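Adenine phosphoribosyltransferase (Leishmania donovani, PDB 1QB8) probably catalyses the purine-salvage step that joins adenine to 5-phospho-alpha-D-ribose 1-diphosphate, yielding AMP and diphosphate, and works as a homodimer. Local coordinates at residues G77-G82 and L99-D104; V142-V147 and E170-L175; L148-T153 and P178-A183; Y26-P31 and V38-D43. All blocks are in the same frame, centred on the assembly; numbering follows the deposited sequence.

Contact 1 (G77-G82 and L99-D104); sequences GFDARG and LMRKAD. With AMP (adenosine monophosphate), chain C.
Met100 runs out from its strand with CG anti to the backbone N (chi1 -173°), stays extended at the next bond and bends at the last (chi3 86°), which brings its CE methyl over one face of the Phe78 ring. CE lies 3.7 Å from the centroid of the Phe78 ring, close to the ring normal, as a CH-pi contact; SD is placed obliquely to the same ring, a Met-aromatic contact. At the backbone, the ends of parallel strands 74-78 and 97-100 pair: Met100 N donates to Gly77 O at 3.1 Å and Asp79 N to Met100 O at 3.0 Å. These strands bracket helix 86-93 in a beta-alpha-beta unit. Just beyond them, Arg101 grips Asp79 side-on, NE at 2.6 Å and NH1 at 3.0 Å from the single oxygen OD2. That oxygen lies in the guanidinium plane, yet the carboxylate is turned 59° against it, and both nitrogens approach from one face of the acid. A water bridges OD2 to Lys102 N. The peptide between Asp79 and Ala80 is cis, as in the diphosphate loop of type I phosphoribosyltransferases, and Arg81 NH1 reaches O2' of AMP at 2.7 Å. With two N-H groups of Arg101 and a water all converging on Asp79 OD2, the rotation of the carboxylate is fixed and the start of the loop is tied to the neighbouring strand end.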
# COMPACT_ATOMS: atom_id res chain seq x y z
N GLY A 77 -3.74 -2.26 8.32
CA GLY A 77 -2.43 -1.80 7.87
C GLY A 77 -2.34 -0.29 7.86
O GLY A 77 -3.30 0.39 7.53
N PHE A 78 -1.14 0.21 8.16
CA PHE A 78 -0.90 1.65 8.22
C PHE A 78 -0.46 2.23 6.87
O PHE A 78 0.36 1.64 6.17
CB PHE A 78 0.17 1.94 9.29
CG PHE A 78 -0.18 1.45 10.69
CD1 PHE A 78 -1.43 0.89 10.98
CD2 PHE A 78 0.76 1.54 11.72
CE1 PHE A 78 -1.73 0.44 12.27
CE2 PHE A 78 0.47 1.09 13.01
CZ PHE A 78 -0.78 0.54 13.28
N ASP A 79 -1.03 3.38 6.52
CA ASP A 79 -0.73 4.09 5.27
C ASP A 79 0.73 4.60 5.32
O ASP A 79 1.09 5.32 6.24
CB ASP A 79 -1.71 5.28 5.16
CG ASP A 79 -1.69 5.96 3.80
OD1 ASP A 79 -0.80 5.71 2.97
OD2 ASP A 79 -2.59 6.79 3.56
N ALA A 80 1.57 4.24 4.35
CA ALA A 80 1.22 3.42 3.19
C ALA A 80 1.99 2.09 3.17
O ALA A 80 1.60 1.16 2.48
CB ALA A 80 1.54 4.18 1.91
N ARG A 81 3.08 2.02 3.92
CA ARG A 81 3.90 0.82 3.90
C ARG A 81 3.27 -0.42 4.49
O ARG A 81 3.64 -1.54 4.15
CB ARG A 81 5.29 1.13 4.42
CG ARG A 81 5.93 2.25 3.59
CD ARG A 81 7.41 2.38 3.82
NE ARG A 81 7.75 3.13 5.02
CZ ARG A 81 8.22 4.37 4.99
NH1 ARG A 81 8.52 5.02 6.10
NH2 ARG A 81 8.36 4.97 3.82
N GLY A 82 2.26 -0.22 5.34
CA GLY A 82 1.54 -1.34 5.91
C GLY A 82 0.64 -1.97 4.84
O GLY A 82 0.27 -3.14 4.92
N LEU A 99 -7.96 -0.05 6.23
CA LEU A 99 -6.94 0.98 6.02
C LEU A 99 -6.90 2.09 7.06
O LEU A 99 -7.93 2.72 7.34
CB LEU A 99 -7.11 1.62 4.63
CG LEU A 99 -6.77 0.90 3.33
CD1 LEU A 99 -7.59 -0.36 3.14
CD2 LEU A 99 -7.00 1.85 2.17
N MET A 100 -5.73 2.34 7.65
CA MET A 100 -5.59 3.45 8.60
C MET A 100 -4.86 4.56 7.84
O MET A 100 -3.71 4.40 7.42
CB MET A 100 -4.79 3.05 9.85
CG MET A 100 -4.79 4.16 10.92
SD MET A 100 -3.98 3.76 12.48
CE MET A 100 -2.32 4.17 12.11
N ARG A 101 -5.56 5.67 7.62
CA ARG A 101 -5.02 6.79 6.87
C ARG A 101 -5.47 8.12 7.47
O ARG A 101 -6.34 8.15 8.34
CB ARG A 101 -5.53 6.75 5.42
CG ARG A 101 -5.74 5.36 4.83
CD ARG A 101 -6.02 5.45 3.34
NE ARG A 101 -4.88 6.04 2.63
CZ ARG A 101 -4.82 6.27 1.33
NH1 ARG A 101 -3.72 6.80 0.80
NH2 ARG A 101 -5.86 5.99 0.55
N LYS A 102 -4.91 9.21 6.98
CA LYS A 102 -5.33 10.52 7.44
C LYS A 102 -6.74 10.73 6.90
O LYS A 102 -7.13 10.12 5.91
CB LYS A 102 -4.42 11.62 6.90
CG LYS A 102 -3.04 11.69 7.54
CD LYS A 102 -2.28 12.91 7.02
CE LYS A 102 -0.79 12.84 7.35
NZ LYS A 102 -0.54 12.65 8.81
N ALA A 103 -7.50 11.59 7.57
CA ALA A 103 -8.87 11.88 7.17
C ALA A 103 -8.98 12.35 5.72
O ALA A 103 -9.92 11.98 5.02
CB ALA A 103 -9.48 12.93 8.10
N ASP A 104 -8.00 13.12 5.26
CA ASP A 104 -8.05 13.61 3.90
C ASP A 104 -7.74 12.55 2.85
O ASP A 104 -7.62 12.85 1.66
CB ASP A 104 -7.17 14.86 3.72
CG ASP A 104 -5.68 14.59 3.88
OD1 ASP A 104 -4.91 15.58 3.85
OD2 ASP A 104 -5.26 13.43 4.03
P AMP C . 6.62 5.82 14.23
O1P AMP C . 5.25 6.38 14.30
O2P AMP C . 6.87 4.49 14.83
O3P AMP C . 7.64 6.88 14.86
O5' AMP C . 7.08 5.78 12.79
C5' AMP C . 6.20 6.31 11.66
C4' AMP C . 6.53 5.67 10.32
O4' AMP C . 7.70 6.32 9.81
C3' AMP C . 6.86 4.15 10.41
O3' AMP C . 5.81 3.32 9.97
C2' AMP C . 7.99 3.89 9.47
O2' AMP C . 7.43 3.69 8.18
C1' AMP C . 8.62 5.28 9.60
N9 AMP C . 10.00 5.46 9.94
C8 AMP C . 10.54 5.89 11.12
N7 AMP C . 11.81 5.65 11.20
C5 AMP C . 12.18 5.02 10.02
C6 AMP C . 13.39 4.52 9.50
N6 AMP C . 14.55 4.58 10.18
N1 AMP C . 13.33 3.96 8.26
C2 AMP C . 12.18 3.91 7.60
N3 AMP C . 10.97 4.34 7.97
C4 AMP C . 11.01 4.91 9.22
O HOH W 1 -2.50 8.78 5.39

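Contact 2 (V142-V147 and E170-L175); sequences VLIDDV and EMVSIL. With AMP (adenosine monophosphate), chain C.
Val172 places CG1 between its backbone N and carbonyl carbon (chi1 47°), and this methyl is pressed to 3.0 Å from Leu143 O, a tight fit. The same methyl touches Val142 CG1 and lies 3.8 Å from Ile144 CB; Ile144 and Val172 run side by side, pointing the same way. On the other face of the sheet Met171 starts extended and then bends at chi2 (67°), laying SD against Leu143 CB and bringing CE to 3.9 Å from Asp145 CB. Strands 140-145 and 167-173 are parallel neighbours in the central sheet of the phosphoribosyltransferase fold, laced by Leu143 N to Glu170 O, Val172 N to Leu143 O and a longer bond from Asp145 N to Val172 O. Both chains then turn a corner, at Asp146 and at Ile174, and pair again where Leu175 N donates to Asp146 O at 2.8 Å. The first corner carries the two acids of the family's PRPP-binding motif. Asp145, CG anti to its N (chi1 -160°), leads its carboxylate away from Ser173 toward the ribose and a magnesium ion, OD1 2.5 Å from AMP O3'. Asp146 instead holds CG between its backbone N and carbonyl carbon, and its OD2 lies 2.9 Å from AMP O2'. Val147 lays both methyls against one face of the adenine, CG2 4.0 Å from AMP C2.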
# COMPACT_ATOMS: atom_id res chain seq x y z
N VAL A 142 -5.20 -7.45 13.89
CA VAL A 142 -3.75 -7.50 13.80
C VAL A 142 -3.34 -6.17 13.15
O VAL A 142 -3.85 -5.81 12.08
CB VAL A 142 -3.28 -8.66 12.91
CG1 VAL A 142 -1.77 -8.60 12.72
CG2 VAL A 142 -3.67 -9.98 13.53
N LEU A 143 -2.49 -5.40 13.83
CA LEU A 143 -2.00 -4.13 13.30
C LEU A 143 -0.68 -4.39 12.59
O LEU A 143 0.16 -5.14 13.11
CB LEU A 143 -1.78 -3.12 14.44
CG LEU A 143 -2.96 -2.33 15.00
CD1 LEU A 143 -4.07 -3.27 15.42
CD2 LEU A 143 -2.50 -1.51 16.18
N ILE A 144 -0.47 -3.77 11.43
CA ILE A 144 0.77 -3.99 10.67
C ILE A 144 1.33 -2.77 9.95
O ILE A 144 0.59 -1.96 9.39
CB ILE A 144 0.60 -5.17 9.66
CG1 ILE A 144 1.96 -5.59 9.10
CG2 ILE A 144 -0.32 -4.78 8.54
CD1 ILE A 144 1.92 -6.88 8.29
N ASP A 145 2.66 -2.65 9.97
CA ASP A 145 3.39 -1.57 9.32
C ASP A 145 4.80 -2.11 9.07
O ASP A 145 5.15 -3.17 9.60
CB ASP A 145 3.46 -0.34 10.24
CG ASP A 145 3.75 0.94 9.48
OD1 ASP A 145 3.75 2.00 10.12
OD2 ASP A 145 3.95 0.91 8.25
N ASP A 146 5.61 -1.40 8.28
CA ASP A 146 6.96 -1.89 8.00
C ASP A 146 7.97 -1.66 9.13
O ASP A 146 8.64 -2.59 9.55
CB ASP A 146 7.50 -1.36 6.66
CG ASP A 146 7.82 0.12 6.69
OD1 ASP A 146 8.76 0.53 5.97
OD2 ASP A 146 7.13 0.88 7.41
N VAL A 147 8.04 -0.43 9.64
CA VAL A 147 8.99 -0.10 10.69
C VAL A 147 8.35 0.48 11.95
O VAL A 147 7.52 1.39 11.87
CB VAL A 147 10.05 0.93 10.19
CG1 VAL A 147 11.02 1.28 11.31
CG2 VAL A 147 10.82 0.38 9.00
N GLU A 170 -2.06 -8.04 18.20
CA GLU A 170 -0.66 -7.65 18.33
C GLU A 170 -0.33 -6.62 17.26
O GLU A 170 -1.07 -6.44 16.29
CB GLU A 170 0.26 -8.86 18.17
CG GLU A 170 0.19 -9.52 16.81
CD GLU A 170 0.72 -10.94 16.82
OE1 GLU A 170 0.89 -11.51 17.91
OE2 GLU A 170 0.96 -11.49 15.73
N MET A 171 0.77 -5.91 17.48
CA MET A 171 1.26 -4.93 16.54
C MET A 171 2.44 -5.64 15.91
O MET A 171 3.34 -6.10 16.62
CB MET A 171 1.74 -3.67 17.27
CG MET A 171 2.58 -2.69 16.43
SD MET A 171 1.71 -1.87 15.09
CE MET A 171 3.07 -1.61 13.90
N VAL A 172 2.41 -5.80 14.59
CA VAL A 172 3.51 -6.46 13.92
C VAL A 172 4.26 -5.50 13.00
O VAL A 172 3.65 -4.65 12.35
CB VAL A 172 3.05 -7.75 13.17
CG1 VAL A 172 1.82 -7.49 12.36
CG2 VAL A 172 4.17 -8.28 12.27
N SER A 173 5.58 -5.58 13.04
CA SER A 173 6.40 -4.72 12.20
C SER A 173 7.50 -5.57 11.58
O SER A 173 7.94 -6.55 12.17
CB SER A 173 7.03 -3.60 13.03
OG SER A 173 7.88 -4.11 14.03
N ILE A 174 7.89 -5.23 10.36
CA ILE A 174 8.95 -5.97 9.69
C ILE A 174 10.25 -5.67 10.44
O ILE A 174 11.00 -6.58 10.79
CB ILE A 174 9.10 -5.56 8.21
CG1 ILE A 174 7.79 -5.78 7.46
CG2 ILE A 174 10.23 -6.33 7.55
CD1 ILE A 174 7.26 -7.21 7.50
N LEU A 175 10.47 -4.39 10.72
CA LEU A 175 11.66 -3.93 11.42
C LEU A 175 11.32 -3.07 12.62
O LEU A 175 10.40 -2.25 12.57
CB LEU A 175 12.53 -3.11 10.47
CG LEU A 175 13.85 -2.59 11.05
CD1 LEU A 175 14.88 -3.70 11.03
CD2 LEU A 175 14.34 -1.41 10.25
P AMP C . 6.62 5.82 14.23
O1P AMP C . 5.25 6.38 14.30
O2P AMP C . 6.87 4.49 14.83
O3P AMP C . 7.64 6.88 14.86
O5' AMP C . 7.08 5.78 12.79
C5' AMP C . 6.20 6.31 11.66
C4' AMP C . 6.53 5.67 10.32
O4' AMP C . 7.70 6.32 9.81
C3' AMP C . 6.86 4.15 10.41
O3' AMP C . 5.81 3.32 9.97
C2' AMP C . 7.99 3.89 9.47
O2' AMP C . 7.43 3.69 8.18
C1' AMP C . 8.62 5.28 9.60
N9 AMP C . 10.00 5.46 9.94
C8 AMP C . 10.54 5.89 11.12
N7 AMP C . 11.81 5.65 11.20
C5 AMP C . 12.18 5.02 10.02
C6 AMP C . 13.39 4.52 9.50
N6 AMP C . 14.55 4.58 10.18
N1 AMP C . 13.33 3.96 8.26
C2 AMP C . 12.18 3.91 7.60
N3 AMP C . 10.97 4.34 7.97
C4 AMP C . 11.01 4.91 9.22

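Contact 3 (L148-T153 and P178-A183); sequences LATGGT and PFLKAA. With AMP (adenosine monophosphate), chain C.
Ala182 pushes its CB methyl into the bend of the 148-153 loop, 3.4 Å from Ala149 O and close to Thr150 O, with Leu148 CG packed against it at 3.9 Å. Leu148 reaches that methyl because its CG is anti to the backbone N (chi1 177°), which carries the branch to the first turn of helix 182-192. Leu180 comes in beside it: its CB sits 3.3 Å from Ala149 O, and its CD1 lies alongside Ala149 CB. The polar link between the two segments passes through water, which donates to Ala149 O and accepts from Ala182 N, so the carbonyl and the amide at the start of the helix are both satisfied. The loop braced in this way is the phosphate-binding part of the PRPP motif of type I phosphoribosyltransferases, and Gly151 takes a positive phi (88°) at the N-cap of helix 152-163. The backbone of the loop wraps the AMP phosphate: Ala149 N and Gly151 N both donate to O2P, the latter at 2.9 Å, Thr150 N serves O3P, and Thr153 N serves O1P. Thr153 adds its hydroxyl, OG1 standing beside its own backbone N and 2.7 Å from AMP O1P. Thr150 OG1 also points at O3P, though the modelled separation is too short to be trusted. The N-terminus of helix 152-163 aims at the phosphate and would probably help to stabilise its charge. Ala149 also turns its other flank to the nucleotide, CB lying 3.5 Å from AMP C8.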
# COMPACT_ATOMS: atom_id res chain seq x y z
N LEU A 148 8.71 -0.08 13.10
CA LEU A 148 8.22 0.43 14.38
C LEU A 148 9.37 1.28 14.90
O LEU A 148 10.45 0.77 15.17
CB LEU A 148 7.93 -0.70 15.38
CG LEU A 148 7.48 -0.25 16.78
CD1 LEU A 148 6.05 0.25 16.74
CD2 LEU A 148 7.60 -1.39 17.78
N ALA A 149 9.14 2.59 14.98
CA ALA A 149 10.16 3.53 15.45
C ALA A 149 9.77 4.14 16.80
O ALA A 149 10.07 3.56 17.84
CB ALA A 149 10.39 4.62 14.40
N THR A 150 9.11 5.29 16.80
CA THR A 150 8.69 5.93 18.05
C THR A 150 7.37 5.35 18.57
O THR A 150 7.03 5.52 19.74
CB THR A 150 8.53 7.46 17.92
OG1 THR A 150 7.38 7.75 17.11
CG2 THR A 150 9.77 8.08 17.29
N GLY A 151 6.62 4.70 17.68
CA GLY A 151 5.35 4.10 18.07
C GLY A 151 4.12 4.99 17.99
O GLY A 151 3.03 4.56 18.35
N GLY A 152 4.30 6.21 17.50
CA GLY A 152 3.19 7.14 17.38
C GLY A 152 2.05 6.63 16.53
O GLY A 152 0.88 6.82 16.86
N THR A 153 2.39 5.96 15.43
CA THR A 153 1.38 5.42 14.53
C THR A 153 0.70 4.21 15.16
O THR A 153 -0.52 4.04 15.04
CB THR A 153 2.01 4.99 13.21
OG1 THR A 153 3.02 5.94 12.86
CG2 THR A 153 0.98 4.96 12.12
N PRO A 178 14.51 -0.75 18.44
CA PRO A 178 14.48 -0.86 19.90
C PRO A 178 15.07 0.30 20.71
O PRO A 178 14.71 0.49 21.88
CB PRO A 178 15.22 -2.18 20.15
CG PRO A 178 16.12 -2.30 18.97
CD PRO A 178 15.22 -1.90 17.85
N PHE A 179 15.93 1.10 20.09
CA PHE A 179 16.54 2.25 20.75
C PHE A 179 15.51 3.33 21.07
O PHE A 179 15.65 4.04 22.05
CB PHE A 179 17.64 2.84 19.87
CG PHE A 179 18.29 4.08 20.45
CD1 PHE A 179 19.12 3.99 21.56
CD2 PHE A 179 18.07 5.33 19.87
CE1 PHE A 179 19.75 5.12 22.08
CE2 PHE A 179 18.69 6.47 20.37
CZ PHE A 179 19.53 6.37 21.48
N LEU A 180 14.49 3.46 20.22
CA LEU A 180 13.45 4.46 20.43
C LEU A 180 12.38 4.05 21.45
O LEU A 180 11.44 4.81 21.72
CB LEU A 180 12.83 4.84 19.08
CG LEU A 180 13.81 5.54 18.13
CD1 LEU A 180 13.27 5.54 16.70
CD2 LEU A 180 14.09 6.96 18.61
N LYS A 181 12.53 2.85 22.02
CA LYS A 181 11.66 2.30 23.05
C LYS A 181 10.14 2.42 22.93
O LYS A 181 9.45 2.65 23.93
CB LYS A 181 12.13 2.79 24.42
CG LYS A 181 12.92 1.74 25.19
CD LYS A 181 14.04 2.34 26.02
CE LYS A 181 15.24 2.67 25.15
NZ LYS A 181 16.40 3.20 25.92
N ALA A 182 9.62 2.19 21.73
CA ALA A 182 8.18 2.26 21.44
C ALA A 182 7.34 1.32 22.31
O ALA A 182 6.37 1.75 22.92
CB ALA A 182 7.93 1.97 19.97
N ALA A 183 7.71 0.04 22.34
CA ALA A 183 6.98 -0.95 23.14
C ALA A 183 6.97 -0.54 24.61
O ALA A 183 5.92 -0.55 25.25
CB ALA A 183 7.58 -2.34 22.98
P AMP C . 6.62 5.82 14.23
O1P AMP C . 5.25 6.38 14.30
O2P AMP C . 6.87 4.49 14.83
O3P AMP C . 7.64 6.88 14.86
O5' AMP C . 7.08 5.78 12.79
C5' AMP C . 6.20 6.31 11.66
C4' AMP C . 6.53 5.67 10.32
O4' AMP C . 7.70 6.32 9.81
C3' AMP C . 6.86 4.15 10.41
O3' AMP C . 5.81 3.32 9.97
C2' AMP C . 7.99 3.89 9.47
O2' AMP C . 7.43 3.69 8.18
C1' AMP C . 8.62 5.28 9.60
N9 AMP C . 10.00 5.46 9.94
C8 AMP C . 10.54 5.89 11.12
N7 AMP C . 11.81 5.65 11.20
C5 AMP C . 12.18 5.02 10.02
C6 AMP C . 13.39 4.52 9.50
N6 AMP C . 14.55 4.58 10.18
N1 AMP C . 13.33 3.96 8.26
C2 AMP C . 12.18 3.91 7.60
N3 AMP C . 10.97 4.34 7.97
C4 AMP C . 11.01 4.91 9.22
O HOH W 2 11.10 1.44 19.10

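Contact 4 (Y26-P31 and V38-D43); sequences YRWYSP and VPRFAD. With AMP (adenosine monophosphate), chain C.
The two strands of this beta hairpin, 28-29 and 41-42, carry the edge that reads the adenine of AMP. Tyr29 and Phe41 form an antiparallel hydrogen-bonded pair, Phe41 N donating to Tyr29 O at 2.8 Å and Tyr29 N returning to Phe41 O; Asp43 N also donates to Arg27 O. Trp28 and Arg40 cross on one side. Trp28 sets CG between its backbone N and carbonyl carbon (chi1 62°), standing the indole up so that the Arg40 chain can lie over a face, CD 3.5 Å from the centroid of the six-membered ring. The guanidinium continues over the five-membered ring as a cation-pi contact, its plane tilted 45° to the indole; Trp28 NE1 and Arg40 NH2 find carbonyls at Thr209 and Leu208. The hairpin belongs to what is called the hood in this family, the lobe over the base. Ala42 N donates to AMP N1 at 2.9 Å while Arg40 O accepts from N6 at 3.0 Å, a backbone pair that matches adenine's donor and acceptor. Phe41, with CG anti to its N, turns a ring face to the base, AMP C2 lying 3.6 Å above its plane. Behind this edge Asp43 CB meets the rim of the Tyr29 ring, and a water links Tyr29 OH to Asp43 OD2, while Asp43 OD1 caps Ser45 N. Tyr26 CE2 touches Ala42 CB at 3.7 Å, and its hydroxyl donates to a water that in turn donates to Ala42 O.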
# COMPACT_ATOMS: atom_id res chain seq x y z
N TYR A 26 17.60 -6.36 3.33
CA TYR A 26 17.44 -4.97 3.74
C TYR A 26 18.57 -4.02 3.35
O TYR A 26 19.76 -4.36 3.41
CB TYR A 26 17.19 -4.88 5.25
CG TYR A 26 15.82 -4.35 5.63
CD1 TYR A 26 14.99 -5.07 6.49
CD2 TYR A 26 15.35 -3.13 5.13
CE1 TYR A 26 13.72 -4.59 6.83
CE2 TYR A 26 14.08 -2.65 5.47
CZ TYR A 26 13.27 -3.39 6.32
OH TYR A 26 12.01 -2.94 6.65
N ARG A 27 18.17 -2.82 2.94
CA ARG A 27 19.09 -1.76 2.56
C ARG A 27 18.65 -0.49 3.26
O ARG A 27 17.46 -0.17 3.30
CB ARG A 27 19.07 -1.55 1.05
CG ARG A 27 19.74 -2.66 0.25
CD ARG A 27 21.23 -2.73 0.53
NE ARG A 27 21.89 -3.81 -0.20
CZ ARG A 27 21.82 -5.09 0.13
NH1 ARG A 27 22.46 -6.00 -0.61
NH2 ARG A 27 21.14 -5.49 1.20
N TRP A 28 19.60 0.21 3.87
CA TRP A 28 19.29 1.47 4.56
C TRP A 28 20.05 2.63 3.89
O TRP A 28 21.06 2.41 3.23
CB TRP A 28 19.60 1.39 6.07
CG TRP A 28 21.05 1.14 6.43
CD1 TRP A 28 21.61 -0.07 6.75
CD2 TRP A 28 22.10 2.11 6.54
NE1 TRP A 28 22.94 0.10 7.06
CE2 TRP A 28 23.26 1.43 6.94
CE3 TRP A 28 22.16 3.50 6.35
CZ2 TRP A 28 24.48 2.08 7.14
CZ3 TRP A 28 23.38 4.15 6.55
CH2 TRP A 28 24.52 3.44 6.94
N TYR A 29 19.55 3.85 4.07
CA TYR A 29 20.15 5.03 3.45
C TYR A 29 20.32 6.20 4.42
O TYR A 29 19.47 6.42 5.29
CB TYR A 29 19.29 5.52 2.27
CG TYR A 29 19.13 4.51 1.16
CD1 TYR A 29 19.96 4.55 0.03
CD2 TYR A 29 18.19 3.49 1.26
CE1 TYR A 29 19.85 3.58 -0.97
CE2 TYR A 29 18.08 2.51 0.27
CZ TYR A 29 18.91 2.56 -0.83
OH TYR A 29 18.82 1.57 -1.77
N SER A 30 21.41 6.94 4.26
CA SER A 30 21.68 8.10 5.10
C SER A 30 20.90 9.28 4.51
O SER A 30 20.40 9.19 3.40
CB SER A 30 23.19 8.39 5.16
OG SER A 30 23.71 8.74 3.89
N PRO A 31 20.80 10.40 5.25
CA PRO A 31 20.07 11.60 4.80
C PRO A 31 20.23 12.11 3.36
O PRO A 31 19.23 12.47 2.74
CB PRO A 31 20.48 12.64 5.83
CG PRO A 31 20.57 11.83 7.08
CD PRO A 31 21.35 10.61 6.60
N VAL A 38 16.97 10.88 9.44
CA VAL A 38 17.32 9.91 10.47
C VAL A 38 18.65 9.34 9.99
O VAL A 38 18.95 9.39 8.80
CB VAL A 38 16.28 8.76 10.60
CG1 VAL A 38 14.96 9.28 11.15
CG2 VAL A 38 16.06 8.10 9.26
N PRO A 39 19.47 8.82 10.91
CA PRO A 39 20.77 8.25 10.52
C PRO A 39 20.69 7.13 9.47
O PRO A 39 21.48 7.09 8.54
CB PRO A 39 21.32 7.74 11.85
CG PRO A 39 20.74 8.70 12.84
CD PRO A 39 19.31 8.79 12.37
N ARG A 40 19.72 6.24 9.62
CA ARG A 40 19.58 5.14 8.69
C ARG A 40 18.12 4.90 8.34
O ARG A 40 17.34 4.44 9.17
CB ARG A 40 20.19 3.87 9.29
CG ARG A 40 21.62 4.05 9.79
CD ARG A 40 22.31 2.74 10.09
NE ARG A 40 21.51 1.90 10.97
CZ ARG A 40 21.85 0.67 11.33
NH1 ARG A 40 21.05 -0.03 12.14
NH2 ARG A 40 22.99 0.14 10.91
N PHE A 41 17.74 5.23 7.10
CA PHE A 41 16.37 5.04 6.63
C PHE A 41 16.24 3.64 6.01
O PHE A 41 16.88 3.35 5.00
CB PHE A 41 15.99 6.12 5.60
CG PHE A 41 14.56 6.02 5.10
CD1 PHE A 41 13.53 6.73 5.71
CD2 PHE A 41 14.25 5.24 3.98
CE1 PHE A 41 12.22 6.66 5.23
CE2 PHE A 41 12.94 5.17 3.49
CZ PHE A 41 11.93 5.88 4.11
N ALA A 42 15.43 2.79 6.63
CA ALA A 42 15.23 1.43 6.13
C ALA A 42 14.25 1.47 4.96
O ALA A 42 13.06 1.77 5.13
CB ALA A 42 14.71 0.53 7.24
N ASP A 43 14.76 1.19 3.77
CA ASP A 43 13.97 1.21 2.54
C ASP A 43 13.13 -0.05 2.35
O ASP A 43 13.66 -1.15 2.16
CB ASP A 43 14.91 1.44 1.35
CG ASP A 43 14.19 1.56 0.03
OD1 ASP A 43 12.97 1.80 0.00
OD2 ASP A 43 14.87 1.42 -1.00
P AMP C . 6.62 5.82 14.23
O1P AMP C . 5.25 6.38 14.30
O2P AMP C . 6.87 4.49 14.83
O3P AMP C . 7.64 6.88 14.86
O5' AMP C . 7.08 5.78 12.79
C5' AMP C . 6.20 6.31 11.66
C4' AMP C . 6.53 5.67 10.32
O4' AMP C . 7.70 6.32 9.81
C3' AMP C . 6.86 4.15 10.41
O3' AMP C . 5.81 3.32 9.97
C2' AMP C . 7.99 3.89 9.47
O2' AMP C . 7.43 3.69 8.18
C1' AMP C . 8.62 5.28 9.60
N9 AMP C . 10.00 5.46 9.94
C8 AMP C . 10.54 5.89 11.12
N7 AMP C . 11.81 5.65 11.20
C5 AMP C . 12.18 5.02 10.02
C6 AMP C . 13.39 4.52 9.50
N6 AMP C . 14.55 4.58 10.18
N1 AMP C . 13.33 3.96 8.26
C2 AMP C . 12.18 3.91 7.60
N3 AMP C . 10.97 4.34 7.97
C4 AMP C . 11.01 4.91 9.22
O HOH W 3 11.14 -0.69 5.59
O HOH W 4 16.98 -0.22 -1.56
O HOH W 5 18.37 8.67 6.22

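All four contacts meet at AMP: contact 4 pairs with the base edge and covers one of its faces, contact 2 covers the opposite face with Val147 and meets the ribose, contact 1 reaches the ribose, and contact 3 chiefly holds the phosphate. Contacts 1 and 2 share a sheet and are joined by the salt bridge from Arg81 NE to Asp146 OD1, 3.0 Å. Segment 148-153 of contact 3 follows directly on 142-147 of contact 2, and Thr153 CG2 meets Met100 CE of contact 1 at 3.4 Å. Contact 4 touches contact 2 through Leu175 CD2 and Ala42 CB, 3.6 Å, but comes no nearer to contact 3 than about 7 Å between nearest atoms.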